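Local coordinates for cyclic dimeric GMP binding protein (Pseudomonas fluorescens, PDB 3PJV), which probably relays intracellular cyclic-di-GMP levels across the inner membrane to control periplasmic proteolysis, here represented by its periplasmic domain, at residues M41-V46 with V70-I75; A77-P82 with K122-A127. All blocks are in the same frame, centred on the assembly; numbering follows the deposited sequence.

How the interactions relate
The two contacts show how a small helix-and-hairpin domain fixes its parts by pairing an apolar patch with one polar tie. They follow each other along the chain, their centres about 20 Å apart, and share no helix or strand. Interaction 1 sets helix 39-50 over strand 68-73, with valines packed inside, those of the helix buried, and a charged pair toward the surface. Interaction 2 holds the loop before helix 83-89 against helix 117-128, replacing the valine patch by a tryptophan under a proline and the salt bridge by an uncharged hydrogen bond. Interaction 1 joins elements of one chain, whereas interaction 2 also packs against the second subunit. The two adjoin near I75 and Q125.

Interaction 1: M41-V46 with V70-I75; sequences MVELLV and VERNGI
A helix-on-strand packing contact, apolar inside and closed by a salt bridge on its more exposed side, sets helix 39-50 over strand 68-73, the axes of 41-46 and 70-73 running 24° from parallel. Its apolar part is made by valines. V70 CG1 stands between the backbone N and the carbonyl carbon (chi1 69°), a setting that presents this methyl to the helix, where V46 CG2 lies 3.7 Å from V70 CG1. V42 comes less close, its CG1 4.2 Å from V70 CG1. The strand belongs to an antiparallel hairpin with strand 55-62, so the helix lies along one face of the two-stranded hairpin in the LapD/MoxY periplasmic domain; V46 also reaches I58 and V60 on the partner strand. The extended chain of the exposed E43 crosses R72 at about a right angle. R72 NH2 donates to the anti lone pair of E43 OE1 at 2.9 Å, with the oxygen in the guanidinium plane although the carboxylate plane stands 84° to it. With the planes so steep and the anti lone pair in use, the bridge is a single bond rather than a two-bond fork. R72 NH1 bonds E71 O at 3.0 Å, from above the carbonyl plane, and R72 NH2 adds a weak bond to S47 OG; together they limit rotation of the guanidinium.

Interaction 2: A77-P82 with K122-A127; sequences AVTNVP and KLWQSA
A chi1 of 177° turns the W124 side chain away from its backbone N, carrying the indole to the loop, while OG1 of T79 lies anti to the carbonyl carbon, which leaves CG2 facing the indole. P82 lies over one face of the indole: its CD sits 3.5 Å from the centroid of the W124 six-membered ring and only 8° off the normal, a CH-pi contact. P82 CG extends the cover, 3.6 Å from W124 CH2. Nearer the root of the side chain, V81 CG2 packs on W124 CB at 3.8 Å, and T79 CG2 approaches W124 CD1 obliquely at 3.5 Å. The polar tie is a hydrogen bond from Q125 NE2 to T79 OG1, 3.1 Å long with an N-H...O angle of 154°; the hydroxyl oxygen lies almost in the amide plane, which favours this orientation of the glutamine end. An alanine in place of W124 would probably leave P82 and T79 CG2 without the ring they pack on and open a gap between loop and helix. F85 of helix 83-89 meets W124 edge-to-face, V81 packs on V78 of the second subunit, and A77 O is hydrogen-bonded to H115 of that subunit. The arrangement is a proline-on-tryptophan CH-pi contact by which the loop between strand 68-73 and helix 83-89 is packed on the C-terminal helix 117-128 at the dimer interface.

Interaction 1: M41-V46 with V70-I75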
HETATM    1  N   MSE A  41       5.329  16.001 -16.476  1.00 32.20           N
HETATM    2  CA  MSE A  41       5.904  14.778 -15.924  1.00 31.45           C
HETATM    3  C   MSE A  41       5.850  14.811 -14.404  1.00 28.59           C
HETATM    4  O   MSE A  41       5.647  13.785 -13.757  1.00 28.95           O
HETATM    5  CB  MSE A  41       7.355  14.594 -16.381  1.00 34.33           C
HETATM    6  CG  MSE A  41       7.945  13.254 -15.974  1.00 34.99           C
HETATM    7 SE   MSE A  41       7.032  11.818 -16.974  1.00 59.68          SE
HETATM    8  CE  MSE A  41       7.052  12.723 -18.650  1.00 33.37           C
ATOM      9  N   VAL A  42       6.052  15.989 -13.827  1.00 26.67           N
ATOM     10  CA  VAL A  42       6.011  16.103 -12.373  1.00 26.49           C
ATOM     11  C   VAL A  42       4.619  15.716 -11.891  1.00 26.98           C
ATOM     12  O   VAL A  42       4.463  14.903 -10.975  1.00 26.38           O
ATOM     13  CB  VAL A  42       6.364  17.511 -11.895  1.00 27.86           C
ATOM     14  CG1 VAL A  42       6.017  17.664 -10.418  1.00 29.24           C
ATOM     15  CG2 VAL A  42       7.847  17.788 -12.149  1.00 26.45           C
ATOM     16  N   GLU A  43       3.602  16.280 -12.531  1.00 25.34           N
ATOM     17  CA  GLU A  43       2.233  15.943 -12.165  1.00 26.91           C
ATOM     18  C   GLU A  43       1.946  14.456 -12.378  1.00 27.90           C
ATOM     19  O   GLU A  43       1.296  13.819 -11.547  1.00 26.40           O
ATOM     20  CB  GLU A  43       1.225  16.812 -12.923  1.00 32.55           C
ATOM     21  CG  GLU A  43      -0.203  16.601 -12.447  1.00 44.57           C
ATOM     22  CD  GLU A  43      -1.162  17.652 -12.970  1.00 54.08           C
ATOM     23  OE1 GLU A  43      -2.363  17.589 -12.624  1.00 56.44           O
ATOM     24  OE2 GLU A  43      -0.715  18.541 -13.724  1.00 59.87           O
ATOM     25  N   LEU A  44       2.441  13.898 -13.480  1.00 26.53           N
ATOM     26  CA  LEU A  44       2.234  12.478 -13.766  1.00 29.18           C
ATOM     27  C   LEU A  44       2.833  11.585 -12.693  1.00 27.99           C
ATOM     28  O   LEU A  44       2.208  10.628 -12.236  1.00 26.25           O
ATOM     29  CB  LEU A  44       2.837  12.092 -15.117  1.00 33.49           C
ATOM     30  CG  LEU A  44       1.896  12.107 -16.310  1.00 41.06           C
ATOM     31  CD1 LEU A  44       2.425  11.171 -17.381  1.00 43.66           C
ATOM     32  CD2 LEU A  44       0.514  11.684 -15.873  1.00 41.12           C
ATOM     33  N   LEU A  45       4.065  11.896 -12.306  1.00 24.80           N
ATOM     34  CA  LEU A  45       4.782  11.095 -11.322  1.00 26.77           C
ATOM     35  C   LEU A  45       4.149  11.174  -9.940  1.00 28.00           C
ATOM     36  O   LEU A  45       4.108  10.181  -9.218  1.00 28.61           O
ATOM     37  CB  LEU A  45       6.247  11.526 -11.257  1.00 26.17           C
ATOM     38  CG  LEU A  45       7.045  11.060 -12.475  1.00 28.88           C
ATOM     39  CD1 LEU A  45       8.417  11.717 -12.501  1.00 29.92           C
ATOM     40  CD2 LEU A  45       7.163   9.536 -12.484  1.00 29.62           C
ATOM     41  N   VAL A  46       3.645  12.347  -9.575  1.00 24.19           N
ATOM     42  CA  VAL A  46       2.958  12.481  -8.300  1.00 23.53           C
ATOM     43  C   VAL A  46       1.609  11.745  -8.321  1.00 24.45           C
ATOM     44  O   VAL A  46       1.258  11.055  -7.365  1.00 25.34           O
ATOM     45  CB  VAL A  46       2.741  13.949  -7.913  1.00 21.98           C
ATOM     46  CG1 VAL A  46       1.891  14.052  -6.636  1.00 21.12           C
ATOM     47  CG2 VAL A  46       4.087  14.655  -7.722  1.00 21.56           C
ATOM     48  N   VAL A  70       2.722  21.138  -7.072  1.00 27.54           N
ATOM     49  CA  VAL A  70       1.609  20.226  -7.279  1.00 29.30           C
ATOM     50  C   VAL A  70       1.199  19.661  -5.934  1.00 26.98           C
ATOM     51  O   VAL A  70       2.020  19.489  -5.044  1.00 26.29           O
ATOM     52  CB  VAL A  70       1.971  19.088  -8.258  1.00 34.76           C
ATOM     53  CG1 VAL A  70       2.965  18.150  -7.630  1.00 37.93           C
ATOM     54  CG2 VAL A  70       0.715  18.330  -8.687  1.00 40.17           C
ATOM     55  N   GLU A  71      -0.086  19.405  -5.770  1.00 24.21           N
ATOM     56  CA  GLU A  71      -0.538  18.736  -4.556  1.00 25.72           C
ATOM     57  C   GLU A  71      -1.793  17.905  -4.764  1.00 23.74           C
ATOM     58  O   GLU A  71      -2.543  18.093  -5.719  1.00 26.69           O
ATOM     59  CB  GLU A  71      -0.756  19.733  -3.423  1.00 29.89           C
ATOM     60  CG  GLU A  71      -1.943  20.622  -3.613  1.00 33.86           C
ATOM     61  CD  GLU A  71      -2.134  21.570  -2.446  1.00 47.22           C
ATOM     62  OE1 GLU A  71      -2.000  21.119  -1.287  1.00 51.96           O
ATOM     63  OE2 GLU A  71      -2.407  22.764  -2.693  1.00 49.28           O
ATOM     64  N   ARG A  72      -1.992  16.978  -3.842  1.00 22.03           N
ATOM     65  CA  ARG A  72      -3.099  16.055  -3.905  1.00 23.82           C
ATOM     66  C   ARG A  72      -3.524  15.774  -2.475  1.00 23.89           C
ATOM     67  O   ARG A  72      -2.692  15.606  -1.595  1.00 21.13           O
ATOM     68  CB  ARG A  72      -2.647  14.751  -4.565  1.00 29.88           C
ATOM     69  CG  ARG A  72      -2.354  14.850  -6.069  1.00 36.25           C
ATOM     70  CD  ARG A  72      -3.628  15.040  -6.850  1.00 39.44           C
ATOM     71  NE  ARG A  72      -3.454  14.959  -8.299  1.00 44.61           N
ATOM     72  CZ  ARG A  72      -3.039  15.969  -9.061  1.00 53.22           C
ATOM     73  NH1 ARG A  72      -2.729  17.138  -8.506  1.00 53.90           N
ATOM     74  NH2 ARG A  72      -2.923  15.813 -10.375  1.00 52.35           N
ATOM     75  N   ASN A  73      -4.829  15.711  -2.250  1.00 22.15           N
ATOM     76  CA  ASN A  73      -5.343  15.466  -0.922  1.00 29.95           C
ATOM     77  C   ASN A  73      -6.499  14.504  -1.008  1.00 36.66           C
ATOM     78  O   ASN A  73      -7.319  14.604  -1.922  1.00 42.29           O
ATOM     79  CB  ASN A  73      -5.833  16.773  -0.283  1.00 34.50           C
ATOM     80  CG  ASN A  73      -4.705  17.635   0.219  1.00 42.42           C
ATOM     81  OD1 ASN A  73      -4.302  17.528   1.376  1.00 48.25           O
ATOM     82  ND2 ASN A  73      -4.187  18.501  -0.642  1.00 40.85           N
ATOM     83  N   GLY A  74      -6.557  13.557  -0.081  1.00 36.51           N
ATOM     84  CA  GLY A  74      -7.774  12.792   0.133  1.00 46.72           C
ATOM     85  C   GLY A  74      -8.328  13.051   1.525  1.00 47.45           C
ATOM     86  O   GLY A  74      -7.725  13.770   2.321  1.00 40.86           O
ATOM     87  N   ILE A  75      -9.479  12.469   1.836  0.68 38.50           N
ATOM     88  CA  ILE A  75      -9.963  12.524   3.207  0.54 41.75           C
ATOM     89  C   ILE A  75      -9.007  11.728   4.087  0.55 39.25           C
ATOM     90  O   ILE A  75      -8.651  10.582   3.758  1.00 34.61           O
ATOM     91  CB  ILE A  75     -11.391  11.968   3.343  1.00 48.17           C
ATOM     92  CG1 ILE A  75     -11.568  11.320   4.715  1.00 51.26           C
ATOM     93  CG2 ILE A  75     -11.670  10.961   2.258  1.00 48.30           C
ATOM     94  CD1 ILE A  75     -12.763  10.391   4.797  1.00 51.58           C
TER

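Interaction 2: A77-P82 with K122-A127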
ATOM      1  N   ALA A  77      -9.580  10.975   7.316  0.88 42.90           N
ATOM      2  CA  ALA A  77     -10.318  10.159   8.279  1.00 42.43           C
ATOM      3  C   ALA A  77     -10.551   8.760   7.744  0.94 40.46           C
ATOM      4  O   ALA A  77     -10.427   8.515   6.530  0.83 40.14           O
ATOM      5  CB  ALA A  77     -11.657  10.807   8.627  0.74 44.84           C
ATOM      6  N   VAL A  78     -10.900   7.843   8.646  0.89 37.96           N
ATOM      7  CA  VAL A  78     -11.297   6.490   8.248  0.76 35.33           C
ATOM      8  C   VAL A  78     -12.647   6.514   7.564  0.51 32.79           C
ATOM      9  O   VAL A  78     -13.555   7.242   7.984  0.99 38.19           O
ATOM     10  CB  VAL A  78     -11.368   5.532   9.457  0.94 36.87           C
ATOM     11  CG1 VAL A  78     -12.208   4.294   9.123  1.00 34.02           C
ATOM     12  CG2 VAL A  78      -9.955   5.128   9.887  0.74 38.72           C
ATOM     13  N   THR A  79     -12.771   5.735   6.493  0.69 45.52           N
ATOM     14  CA  THR A  79     -14.049   5.562   5.831  0.68 40.51           C
ATOM     15  C   THR A  79     -14.602   4.182   6.181  0.70 38.41           C
ATOM     16  O   THR A  79     -13.992   3.161   5.861  0.77 35.96           O
ATOM     17  CB  THR A  79     -13.909   5.707   4.305  1.00 37.99           C
ATOM     18  OG1 THR A  79     -13.390   7.009   3.998  0.76 35.16           O
ATOM     19  CG2 THR A  79     -15.252   5.531   3.615  1.00 40.64           C
ATOM     20  N   ASN A  80     -15.745   4.159   6.861  1.00 39.01           N
ATOM     21  CA  ASN A  80     -16.444   2.908   7.150  1.00 31.90           C
ATOM     22  C   ASN A  80     -17.404   2.561   6.009  1.00 32.60           C
ATOM     23  O   ASN A  80     -18.551   3.012   5.982  1.00 33.43           O
ATOM     24  CB  ASN A  80     -17.203   2.989   8.477  1.00 35.85           C
ATOM     25  CG  ASN A  80     -16.282   3.152   9.681  1.00 42.29           C
ATOM     26  OD1 ASN A  80     -15.510   2.249  10.020  1.00 47.17           O
ATOM     27  ND2 ASN A  80     -16.375   4.300  10.343  1.00 39.12           N
ATOM     28  N   VAL A  81     -16.932   1.761   5.063  1.00 29.76           N
ATOM     29  CA  VAL A  81     -17.734   1.402   3.900  1.00 29.04           C
ATOM     30  C   VAL A  81     -18.676   0.252   4.251  1.00 29.27           C
ATOM     31  O   VAL A  81     -18.218  -0.774   4.747  1.00 25.14           O
ATOM     32  CB  VAL A  81     -16.802   0.961   2.753  1.00 28.86           C
ATOM     33  CG1 VAL A  81     -17.598   0.549   1.532  1.00 27.63           C
ATOM     34  CG2 VAL A  81     -15.803   2.073   2.423  1.00 27.65           C
ATOM     35  N   PRO A  82     -20.003   0.405   3.994  1.00 29.94           N
ATOM     36  CA  PRO A  82     -20.915  -0.683   4.364  1.00 28.52           C
ATOM     37  C   PRO A  82     -20.615  -1.961   3.605  1.00 29.13           C
ATOM     38  O   PRO A  82     -20.230  -1.912   2.433  1.00 28.11           O
ATOM     39  CB  PRO A  82     -22.304  -0.152   3.954  1.00 25.28           C
ATOM     40  CG  PRO A  82     -22.141   1.338   3.896  1.00 25.59           C
ATOM     41  CD  PRO A  82     -20.723   1.564   3.440  1.00 27.73           C
ATOM     42  N   LYS A 122     -12.427   4.884  -1.655  1.00 24.32           N
ATOM     43  CA  LYS A 122     -12.534   5.912  -2.690  1.00 22.43           C
ATOM     44  C   LYS A 122     -13.821   5.782  -3.513  1.00 23.98           C
ATOM     45  O   LYS A 122     -14.465   6.784  -3.860  1.00 23.33           O
ATOM     46  CB  LYS A 122     -11.300   5.874  -3.592  1.00 25.03           C
ATOM     47  CG  LYS A 122     -10.050   6.375  -2.892  1.00 23.90           C
ATOM     48  CD  LYS A 122      -8.796   5.975  -3.653  1.00 29.78           C
ATOM     49  CE  LYS A 122      -8.838   6.448  -5.100  1.00 28.67           C
ATOM     50  NZ  LYS A 122      -7.573   6.061  -5.796  1.00 30.69           N
ATOM     51  N   LEU A 123     -14.200   4.543  -3.822  1.00 22.80           N
ATOM     52  CA  LEU A 123     -15.415   4.297  -4.591  1.00 23.98           C
ATOM     53  C   LEU A 123     -16.642   4.745  -3.806  1.00 23.85           C
ATOM     54  O   LEU A 123     -17.559   5.349  -4.363  1.00 23.28           O
ATOM     55  CB  LEU A 123     -15.530   2.814  -4.958  1.00 24.39           C
ATOM     56  CG  LEU A 123     -14.623   2.371  -6.104  1.00 28.21           C
ATOM     57  CD1 LEU A 123     -14.558   0.860  -6.164  1.00 28.68           C
ATOM     58  CD2 LEU A 123     -15.111   2.957  -7.422  1.00 33.34           C
ATOM     59  N   TRP A 124     -16.638   4.461  -2.508  1.00 22.32           N
ATOM     60  CA  TRP A 124     -17.711   4.885  -1.619  1.00 23.52           C
ATOM     61  C   TRP A 124     -17.808   6.413  -1.532  1.00 25.27           C
ATOM     62  O   TRP A 124     -18.904   6.969  -1.655  1.00 24.96           O
ATOM     63  CB  TRP A 124     -17.523   4.262  -0.232  1.00 25.31           C
ATOM     64  CG  TRP A 124     -18.529   4.687   0.790  1.00 26.35           C
ATOM     65  CD1 TRP A 124     -18.314   5.493   1.867  1.00 26.42           C
ATOM     66  CD2 TRP A 124     -19.918   4.319   0.836  1.00 25.02           C
ATOM     67  NE1 TRP A 124     -19.480   5.653   2.584  1.00 29.72           N
ATOM     68  CE2 TRP A 124     -20.479   4.935   1.973  1.00 27.41           C
ATOM     69  CE3 TRP A 124     -20.737   3.520   0.029  1.00 28.59           C
ATOM     70  CZ2 TRP A 124     -21.822   4.789   2.319  1.00 28.07           C
ATOM     71  CZ3 TRP A 124     -22.069   3.376   0.374  1.00 30.85           C
ATOM     72  CH2 TRP A 124     -22.596   4.007   1.508  1.00 31.22           C
ATOM     73  N   GLN A 125     -16.678   7.090  -1.327  1.00 23.63           N
ATOM     74  CA  GLN A 125     -16.680   8.555  -1.316  1.00 25.24           C
ATOM     75  C   GLN A 125     -17.299   9.113  -2.599  1.00 28.83           C
ATOM     76  O   GLN A 125     -18.085  10.060  -2.556  1.00 31.55           O
ATOM     77  CB  GLN A 125     -15.272   9.109  -1.112  1.00 25.95           C
ATOM     78  CG  GLN A 125     -14.696   8.754   0.240  1.00 31.05           C
ATOM     79  CD  GLN A 125     -13.187   8.876   0.272  1.00 40.00           C
ATOM     80  OE1 GLN A 125     -12.578   9.455  -0.634  1.00 38.48           O
ATOM     81  NE2 GLN A 125     -12.573   8.328   1.316  1.00 42.25           N
ATOM     82  N   SER A 126     -16.944   8.516  -3.739  1.00 28.47           N
ATOM     83  CA  SER A 126     -17.480   8.946  -5.028  1.00 29.70           C
ATOM     84  C   SER A 126     -18.979   8.669  -5.129  1.00 27.55           C
ATOM     85  O   SER A 126     -19.725   9.456  -5.719  1.00 29.59           O
ATOM     86  CB  SER A 126     -16.767   8.234  -6.175  1.00 31.50           C
ATOM     87  OG  SER A 126     -15.456   8.730  -6.341  1.00 41.52           O
ATOM     88  N   ALA A 127     -19.406   7.544  -4.560  1.00 25.53           N
ATOM     89  CA  ALA A 127     -20.814   7.172  -4.535  1.00 27.04           C
ATOM     90  C   ALA A 127     -21.656   8.164  -3.734  1.00 32.00           C
ATOM     91  O   ALA A 127     -22.804   8.457  -4.093  1.00 30.38           O
ATOM     92  CB  ALA A 127     -20.982   5.767  -3.963  1.00 23.52           C
TER